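Local coordinates for uncharacterized protein (Helicobacter pylori, PDB 4O5J) that probably binds sialylated carbohydrates on host surfaces, serving the bacterium as the outer membrane adhesin SabA, at residues F84-A89 with P251-A256; V257-S262 with Q294-S299. All blocks are in the same frame, centred on the assembly; numbering follows the deposited sequence.

Interaction 1: residues F84-A89 with P251-A256; sequences FNAVQA and PILQQA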
ATOM      1  N   PHE A  84      -7.901   1.706   4.310  1.00 43.46           N
ATOM      2  CA  PHE A  84      -7.979   1.199   5.668  1.00 38.67           C
ATOM      3  C   PHE A  84      -7.611  -0.271   5.638  1.00 44.40           C
ATOM      4  O   PHE A  84      -6.868  -0.782   6.501  1.00 42.70           O
ATOM      5  CB  PHE A  84      -9.395   1.351   6.245  1.00 43.01           C
ATOM      6  CG  PHE A  84      -9.527   0.816   7.641  1.00 48.17           C
ATOM      7  CD1 PHE A  84      -9.239   1.629   8.758  1.00 55.29           C
ATOM      8  CD2 PHE A  84      -9.921  -0.507   7.857  1.00 46.28           C
ATOM      9  CE1 PHE A  84      -9.344   1.112  10.062  1.00 47.72           C
ATOM     10  CE2 PHE A  84     -10.040  -1.028   9.136  1.00 48.27           C
ATOM     11  CZ  PHE A  84      -9.758  -0.209  10.254  1.00 50.54           C
ATOM     12  N   ASN A  85      -8.147  -0.979   4.648  1.00 40.56           N
ATOM     13  CA  ASN A  85      -7.843  -2.383   4.478  1.00 42.18           C
ATOM     14  C   ASN A  85      -6.307  -2.571   4.233  1.00 42.13           C
ATOM     15  O   ASN A  85      -5.688  -3.503   4.758  1.00 43.01           O
ATOM     16  CB  ASN A  85      -8.642  -3.007   3.355  1.00 36.70           C
ATOM     17  CG  ASN A  85      -8.125  -4.424   3.073  1.00 46.94           C
ATOM     18  OD1 ASN A  85      -8.411  -5.383   3.811  1.00 46.06           O
ATOM     19  ND2 ASN A  85      -7.263  -4.553   2.046  1.00 48.34           N
ATOM     20  N   ALA A  86      -5.714  -1.682   3.437  1.00 40.69           N
ATOM     21  CA  ALA A  86      -4.273  -1.740   3.195  1.00 43.12           C
ATOM     22  C   ALA A  86      -3.532  -1.575   4.542  1.00 43.67           C
ATOM     23  O   ALA A  86      -2.578  -2.303   4.839  1.00 42.63           O
ATOM     24  CB  ALA A  86      -3.864  -0.657   2.214  1.00 37.43           C
ATOM     25  N   VAL A  87      -3.957  -0.598   5.359  1.00 41.02           N
ATOM     26  CA  VAL A  87      -3.357  -0.416   6.660  1.00 37.90           C
ATOM     27  C   VAL A  87      -3.432  -1.694   7.507  1.00 41.65           C
ATOM     28  O   VAL A  87      -2.443  -2.084   8.135  1.00 41.44           O
ATOM     29  CB  VAL A  87      -4.032   0.748   7.437  1.00 38.90           C
ATOM     30  CG1 VAL A  87      -3.529   0.807   8.864  1.00 37.57           C
ATOM     31  CG2 VAL A  87      -3.788   2.071   6.720  1.00 39.59           C
ATOM     32  N   GLN A  88      -4.586  -2.345   7.535  1.00 37.28           N
ATOM     33  CA  GLN A  88      -4.741  -3.594   8.254  1.00 43.17           C
ATOM     34  C   GLN A  88      -3.704  -4.624   7.799  1.00 44.08           C
ATOM     35  O   GLN A  88      -3.039  -5.285   8.642  1.00 42.10           O
ATOM     36  CB  GLN A  88      -6.139  -4.177   8.086  1.00 44.13           C
ATOM     37  CG  GLN A  88      -7.207  -3.542   8.977  1.00 52.27           C
ATOM     38  CD  GLN A  88      -6.976  -3.806  10.491  1.00 72.97           C
ATOM     39  OE1 GLN A  88      -6.002  -4.469  10.937  1.00 70.37           O
ATOM     40  NE2 GLN A  88      -7.897  -3.305  11.288  1.00 90.91           N
ATOM     41  N   ALA A  89      -3.550  -4.770   6.497  1.00 40.31           N
ATOM     42  CA  ALA A  89      -2.575  -5.745   5.946  1.00 38.63           C
ATOM     43  C   ALA A  89      -1.157  -5.408   6.393  1.00 36.51           C
ATOM     44  O   ALA A  89      -0.410  -6.282   6.866  1.00 37.67           O
ATOM     45  CB  ALA A  89      -2.640  -5.782   4.413  1.00 36.05           C
ATOM     46  N   PRO A 251       6.022   3.979   4.729  1.00 40.96           N
ATOM     47  CA  PRO A 251       6.007   5.354   4.233  1.00 39.99           C
ATOM     48  C   PRO A 251       5.072   5.513   3.051  1.00 41.43           C
ATOM     49  O   PRO A 251       4.428   6.551   2.929  1.00 44.75           O
ATOM     50  CB  PRO A 251       7.450   5.608   3.769  1.00 35.27           C
ATOM     51  CG  PRO A 251       8.262   4.585   4.461  1.00 38.08           C
ATOM     52  CD  PRO A 251       7.367   3.387   4.636  1.00 34.89           C
ATOM     53  N   ILE A 252       4.973   4.488   2.205  1.00 40.71           N
ATOM     54  CA  ILE A 252       4.048   4.555   1.067  1.00 43.71           C
ATOM     55  C   ILE A 252       2.615   4.689   1.576  1.00 47.62           C
ATOM     56  O   ILE A 252       1.832   5.515   1.085  1.00 42.88           O
ATOM     57  CB  ILE A 252       4.148   3.313   0.151  1.00 43.10           C
ATOM     58  CG1 ILE A 252       5.478   3.316  -0.581  1.00 37.53           C
ATOM     59  CG2 ILE A 252       3.014   3.277  -0.846  1.00 39.79           C
ATOM     60  CD1 ILE A 252       5.746   1.995  -1.377  1.00 39.46           C
ATOM     61  N   LEU A 253       2.262   3.865   2.560  1.00 41.67           N
ATOM     62  CA  LEU A 253       0.928   3.897   3.129  1.00 43.21           C
ATOM     63  C   LEU A 253       0.684   5.269   3.867  1.00 45.36           C
ATOM     64  O   LEU A 253      -0.373   5.875   3.723  1.00 44.84           O
ATOM     65  CB  LEU A 253       0.768   2.729   4.056  1.00 42.71           C
ATOM     66  CG  LEU A 253      -0.622   2.262   4.300  1.00 48.49           C
ATOM     67  CD1 LEU A 253      -1.475   2.287   3.077  1.00 50.55           C
ATOM     68  CD2 LEU A 253      -0.488   0.852   4.788  1.00 55.65           C
ATOM     69  N   GLN A 254       1.691   5.777   4.595  1.00 42.85           N
ATOM     70  CA  GLN A 254       1.580   7.099   5.242  1.00 45.92           C
ATOM     71  C   GLN A 254       1.285   8.141   4.214  1.00 49.25           C
ATOM     72  O   GLN A 254       0.422   9.014   4.416  1.00 49.66           O
ATOM     73  CB  GLN A 254       2.813   7.511   6.026  1.00 50.07           C
ATOM     74  CG  GLN A 254       3.053   6.629   7.233  1.00 56.44           C
ATOM     75  CD  GLN A 254       4.449   6.789   7.861  1.00 57.48           C
ATOM     76  OE1 GLN A 254       5.474   6.712   7.147  1.00 65.08           O
ATOM     77  NE2 GLN A 254       4.508   7.011   9.199  1.00 52.28           N
ATOM     78  N   GLN A 255       1.948   8.009   3.065  1.00 49.56           N
ATOM     79  CA  GLN A 255       1.747   8.951   1.989  1.00 50.21           C
ATOM     80  C   GLN A 255       0.302   8.830   1.463  1.00 49.43           C
ATOM     81  O   GLN A 255      -0.404   9.828   1.264  1.00 47.97           O
ATOM     82  CB  GLN A 255       2.793   8.699   0.924  1.00 52.36           C
ATOM     83  CG  GLN A 255       2.855   9.774  -0.085  1.00 67.11           C
ATOM     84  CD  GLN A 255       3.126  11.070   0.562  1.00 79.55           C
ATOM     85  OE1 GLN A 255       3.903  11.083   1.517  1.00 96.75           O
ATOM     86  NE2 GLN A 255       2.478  12.189   0.081  1.00 83.87           N
ATOM     87  N   ALA A 256      -0.158   7.598   1.309  1.00 47.62           N
ATOM     88  CA  ALA A 256      -1.518   7.334   0.836  1.00 46.32           C
ATOM     89  C   ALA A 256      -2.577   7.909   1.818  1.00 53.85           C
ATOM     90  O   ALA A 256      -3.604   8.449   1.399  1.00 50.04           O
ATOM     91  CB  ALA A 256      -1.713   5.830   0.678  1.00 36.88           C
TER
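Leu253 meets Ala86 and Val87 without any polar bond; the shortest polar links here are the backbone bonds that span the leucine, Gln255 N to Pro251 O and Ala256 N to Ile252 O, both 2.9 Å. This is buried helix-helix packing in the largely helical adhesion domain of SabA, joining helix 82-101 to helix 241-268. The second helix is kinked at Pro251, whose nitrogen makes no bond to the preceding turn, and Leu253 follows two residues later. With CG roughly opposite the backbone nitrogen (chi1 -156°), the leucine fork reaches the other helix. One prong, CD1, lies 3.9 Å from Ala86 CB. Val87 comes alongside the branch point, its CG2 4.0 Å from Leu253 CG, and the two side chains run at a slant to each other. With only a methyl at Ala86, the leucine can probably approach the main chain. Ile304 of helix 281-309 also touches Leu253, and Val193 of helix 193-209 touches Val87, which ties two further helices into the same core. The other prong, Leu253 CD2, settles against main chain, 3.8 Å from Ala86 O and 3.7 Å from Val87 CA.

Interaction 2: residues V257-S262 with Q294-S299; sequences VTLSQS and QKQVIS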
ATOM      1  N   VAL A 257      -2.331   7.753   3.119  1.00 51.64           N
ATOM      2  CA  VAL A 257      -3.265   8.226   4.131  1.00 49.57           C
ATOM      3  C   VAL A 257      -3.410   9.755   4.069  1.00 51.15           C
ATOM      4  O   VAL A 257      -4.529  10.301   3.967  1.00 52.31           O
ATOM      5  CB  VAL A 257      -2.820   7.803   5.527  1.00 50.00           C
ATOM      6  CG1 VAL A 257      -3.551   8.645   6.570  1.00 49.04           C
ATOM      7  CG2 VAL A 257      -3.042   6.310   5.741  1.00 37.49           C
ATOM      8  N   THR A 258      -2.284  10.455   4.062  1.00 46.46           N
ATOM      9  CA  THR A 258      -2.295  11.898   3.910  1.00 43.94           C
ATOM     10  C   THR A 258      -3.059  12.296   2.664  1.00 51.57           C
ATOM     11  O   THR A 258      -3.839  13.249   2.668  1.00 50.29           O
ATOM     12  CB  THR A 258      -0.876  12.415   3.748  1.00 48.21           C
ATOM     13  OG1 THR A 258      -0.148  12.044   4.902  1.00 56.41           O
ATOM     14  CG2 THR A 258      -0.847  13.977   3.596  1.00 43.63           C
ATOM     15  N   LEU A 259      -2.811  11.596   1.569  1.00 49.08           N
ATOM     16  CA  LEU A 259      -3.459  11.983   0.310  1.00 44.64           C
ATOM     17  C   LEU A 259      -4.978  11.697   0.412  1.00 49.49           C
ATOM     18  O   LEU A 259      -5.778  12.479  -0.080  1.00 53.48           O
ATOM     19  CB  LEU A 259      -2.819  11.217  -0.875  1.00 43.16           C
ATOM     20  CG  LEU A 259      -3.191  11.653  -2.254  1.00 46.22           C
ATOM     21  CD1 LEU A 259      -3.112  13.164  -2.422  1.00 42.90           C
ATOM     22  CD2 LEU A 259      -2.299  10.946  -3.273  1.00 48.22           C
ATOM     23  N   SER A 260      -5.378  10.593   1.064  1.00 51.21           N
ATOM     24  CA  SER A 260      -6.788  10.344   1.246  1.00 46.83           C
ATOM     25  C   SER A 260      -7.431  11.490   2.060  1.00 52.25           C
ATOM     26  O   SER A 260      -8.539  11.949   1.733  1.00 54.35           O
ATOM     27  CB  SER A 260      -7.000   9.063   1.953  1.00 54.53           C
ATOM     28  OG  SER A 260      -6.374   7.993   1.234  1.00 53.75           O
ATOM     29  N   GLN A 261      -6.743  11.988   3.080  1.00 54.46           N
ATOM     30  CA  GLN A 261      -7.306  13.078   3.910  1.00 51.11           C
ATOM     31  C   GLN A 261      -7.363  14.373   3.121  1.00 50.56           C
ATOM     32  O   GLN A 261      -8.397  15.031   3.144  1.00 62.03           O
ATOM     33  CB  GLN A 261      -6.526  13.202   5.181  1.00 54.83           C
ATOM     34  CG  GLN A 261      -6.595  11.860   5.939  1.00 61.17           C
ATOM     35  CD  GLN A 261      -5.603  11.791   7.098  1.00 70.42           C
ATOM     36  OE1 GLN A 261      -4.580  12.480   7.089  1.00 80.16           O
ATOM     37  NE2 GLN A 261      -5.894  10.950   8.101  1.00 64.94           N
ATOM     38  N   SER A 262      -6.314  14.710   2.338  1.00 56.81           N
ATOM     39  CA  SER A 262      -6.366  15.939   1.481  1.00 54.53           C
ATOM     40  C   SER A 262      -7.523  15.820   0.546  1.00 56.30           C
ATOM     41  O   SER A 262      -8.223  16.775   0.299  1.00 59.04           O
ATOM     42  CB  SER A 262      -5.138  16.152   0.628  1.00 66.04           C
ATOM     43  OG  SER A 262      -4.023  16.189   1.471  1.00 84.31           O
ATOM     44  N   GLN A 294      -7.046  10.844  -6.555  1.00 45.13           N
ATOM     45  CA  GLN A 294      -7.694   9.600  -6.234  1.00 45.85           C
ATOM     46  C   GLN A 294      -7.034   8.453  -7.045  1.00 45.49           C
ATOM     47  O   GLN A 294      -6.929   7.338  -6.545  1.00 47.44           O
ATOM     48  CB  GLN A 294      -9.181   9.649  -6.538  1.00 48.60           C
ATOM     49  CG  GLN A 294      -9.913   8.423  -6.008  1.00 48.23           C
ATOM     50  CD  GLN A 294     -11.428   8.636  -6.046  1.00 57.58           C
ATOM     51  OE1 GLN A 294     -12.161   8.035  -6.878  1.00 57.48           O
ATOM     52  NE2 GLN A 294     -11.921   9.524  -5.153  1.00 52.48           N
ATOM     53  N   LYS A 295      -6.567   8.726  -8.252  1.00 45.34           N
ATOM     54  CA  LYS A 295      -5.833   7.694  -8.994  1.00 45.35           C
ATOM     55  C   LYS A 295      -4.497   7.388  -8.274  1.00 51.50           C
ATOM     56  O   LYS A 295      -4.104   6.212  -8.125  1.00 47.46           O
ATOM     57  CB  LYS A 295      -5.596   8.104 -10.444  1.00 43.49           C
ATOM     58  CG  LYS A 295      -4.991   6.942 -11.267  1.00 47.57           C
ATOM     59  CD  LYS A 295      -4.463   7.466 -12.595  1.00 59.29           C
ATOM     60  CE  LYS A 295      -4.250   6.422 -13.711  1.00 66.66           C
ATOM     61  NZ  LYS A 295      -3.901   5.094 -13.178  1.00 63.57           N
ATOM     62  N   GLN A 296      -3.823   8.426  -7.758  1.00 42.77           N
ATOM     63  CA  GLN A 296      -2.561   8.217  -7.046  1.00 42.96           C
ATOM     64  C   GLN A 296      -2.800   7.382  -5.782  1.00 48.74           C
ATOM     65  O   GLN A 296      -1.951   6.579  -5.378  1.00 52.01           O
ATOM     66  CB  GLN A 296      -1.916   9.562  -6.693  1.00 41.79           C
ATOM     67  CG  GLN A 296      -0.648   9.368  -5.935  1.00 48.10           C
ATOM     68  CD  GLN A 296       0.362   8.524  -6.723  1.00 52.44           C
ATOM     69  OE1 GLN A 296       0.833   8.980  -7.740  1.00 61.16           O
ATOM     70  NE2 GLN A 296       0.701   7.324  -6.253  1.00 53.49           N
ATOM     71  N   VAL A 297      -3.964   7.559  -5.161  1.00 44.69           N
ATOM     72  CA  VAL A 297      -4.290   6.762  -3.956  1.00 44.61           C
ATOM     73  C   VAL A 297      -4.361   5.276  -4.327  1.00 46.67           C
ATOM     74  O   VAL A 297      -3.759   4.459  -3.652  1.00 48.77           O
ATOM     75  CB  VAL A 297      -5.613   7.214  -3.287  1.00 43.01           C
ATOM     76  CG1 VAL A 297      -6.061   6.177  -2.256  1.00 36.92           C
ATOM     77  CG2 VAL A 297      -5.441   8.598  -2.661  1.00 38.70           C
ATOM     78  N   ILE A 298      -5.110   4.953  -5.395  1.00 49.18           N
ATOM     79  CA  ILE A 298      -5.221   3.605  -5.909  1.00 47.31           C
ATOM     80  C   ILE A 298      -3.846   3.074  -6.297  1.00 52.53           C
ATOM     81  O   ILE A 298      -3.516   1.919  -6.060  1.00 53.36           O
ATOM     82  CB  ILE A 298      -6.142   3.544  -7.138  1.00 46.31           C
ATOM     83  CG1 ILE A 298      -7.579   3.969  -6.783  1.00 45.64           C
ATOM     84  CG2 ILE A 298      -6.116   2.157  -7.734  1.00 41.22           C
ATOM     85  CD1 ILE A 298      -8.157   3.156  -5.679  1.00 47.07           C
ATOM     86  N   SER A 299      -3.038   3.934  -6.876  1.00 48.51           N
ATOM     87  CA  SER A 299      -1.757   3.539  -7.333  1.00 46.40           C
ATOM     88  C   SER A 299      -0.843   3.191  -6.124  1.00 54.58           C
ATOM     89  O   SER A 299      -0.041   2.228  -6.199  1.00 45.29           O
ATOM     90  CB  SER A 299      -1.215   4.654  -8.205  1.00 53.16           C
ATOM     91  OG  SER A 299       0.109   4.366  -8.359  1.00 70.08           O
TER
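Leu259 lies across Val297 and Gln296, and its atoms can be followed outward one by one. CB is 4.1 Å from Val297 CG2. CG comes closer to the same methyl, at 3.8 Å, and CD2 then reaches past it to the aliphatic part of Gln296, 3.7 Å from Gln296 CB and 3.5 Å from Gln296 CG. The leucine crosses the glutamine at about a right angle but meets the valine on a slant. Gln296 starts out facing the other helix and then bends at chi2 (58°), which carries its amide away and gives the leucine only methylene carbons to touch. The valine's second methyl, CG1, sits 3.9 Å from Ser260 OG. That hydroxyl is hydrogen-bonded to Ala256 O one turn back, with a weak bond to Asn74 ND2 of helix 57-76 besides. The two segments run nearly antiparallel, at 155° with axes 9.6 Å apart, as consecutive helices of an antiparallel helical hairpin. On the buried flank, Ile83 of helix 82-101 touches Ser260 and Val297 together; helix 57-76 packs on Gln261 and Ile298, and helix 343-396 on Lys295 and Ile298, where Lys295 forms a salt bridge with Asp362.

How the interactions relate
Helix 241-268 is the shared element: residues 251-256 serve interaction 1 and residues 257-262, which follow directly, serve interaction 2. The centres lie about 10 Å apart, and about 5 Å and 11 Å from the centre of the chain. Besides the continuous chain, side-chain bonds from Thr258 OG1 to Gln254 O and from Ser260 OG to Ala256 O run between the two segments. The same three helices recur at both sites. Interaction 1 joins helix 241-268 to helix 82-101 and interaction 2 joins it to helix 281-309, while Ile83, just before residues 84-89, also touches Val257. Both belong to the helical framework of the adhesion domain, and no sialic acid-binding role can be assigned to either.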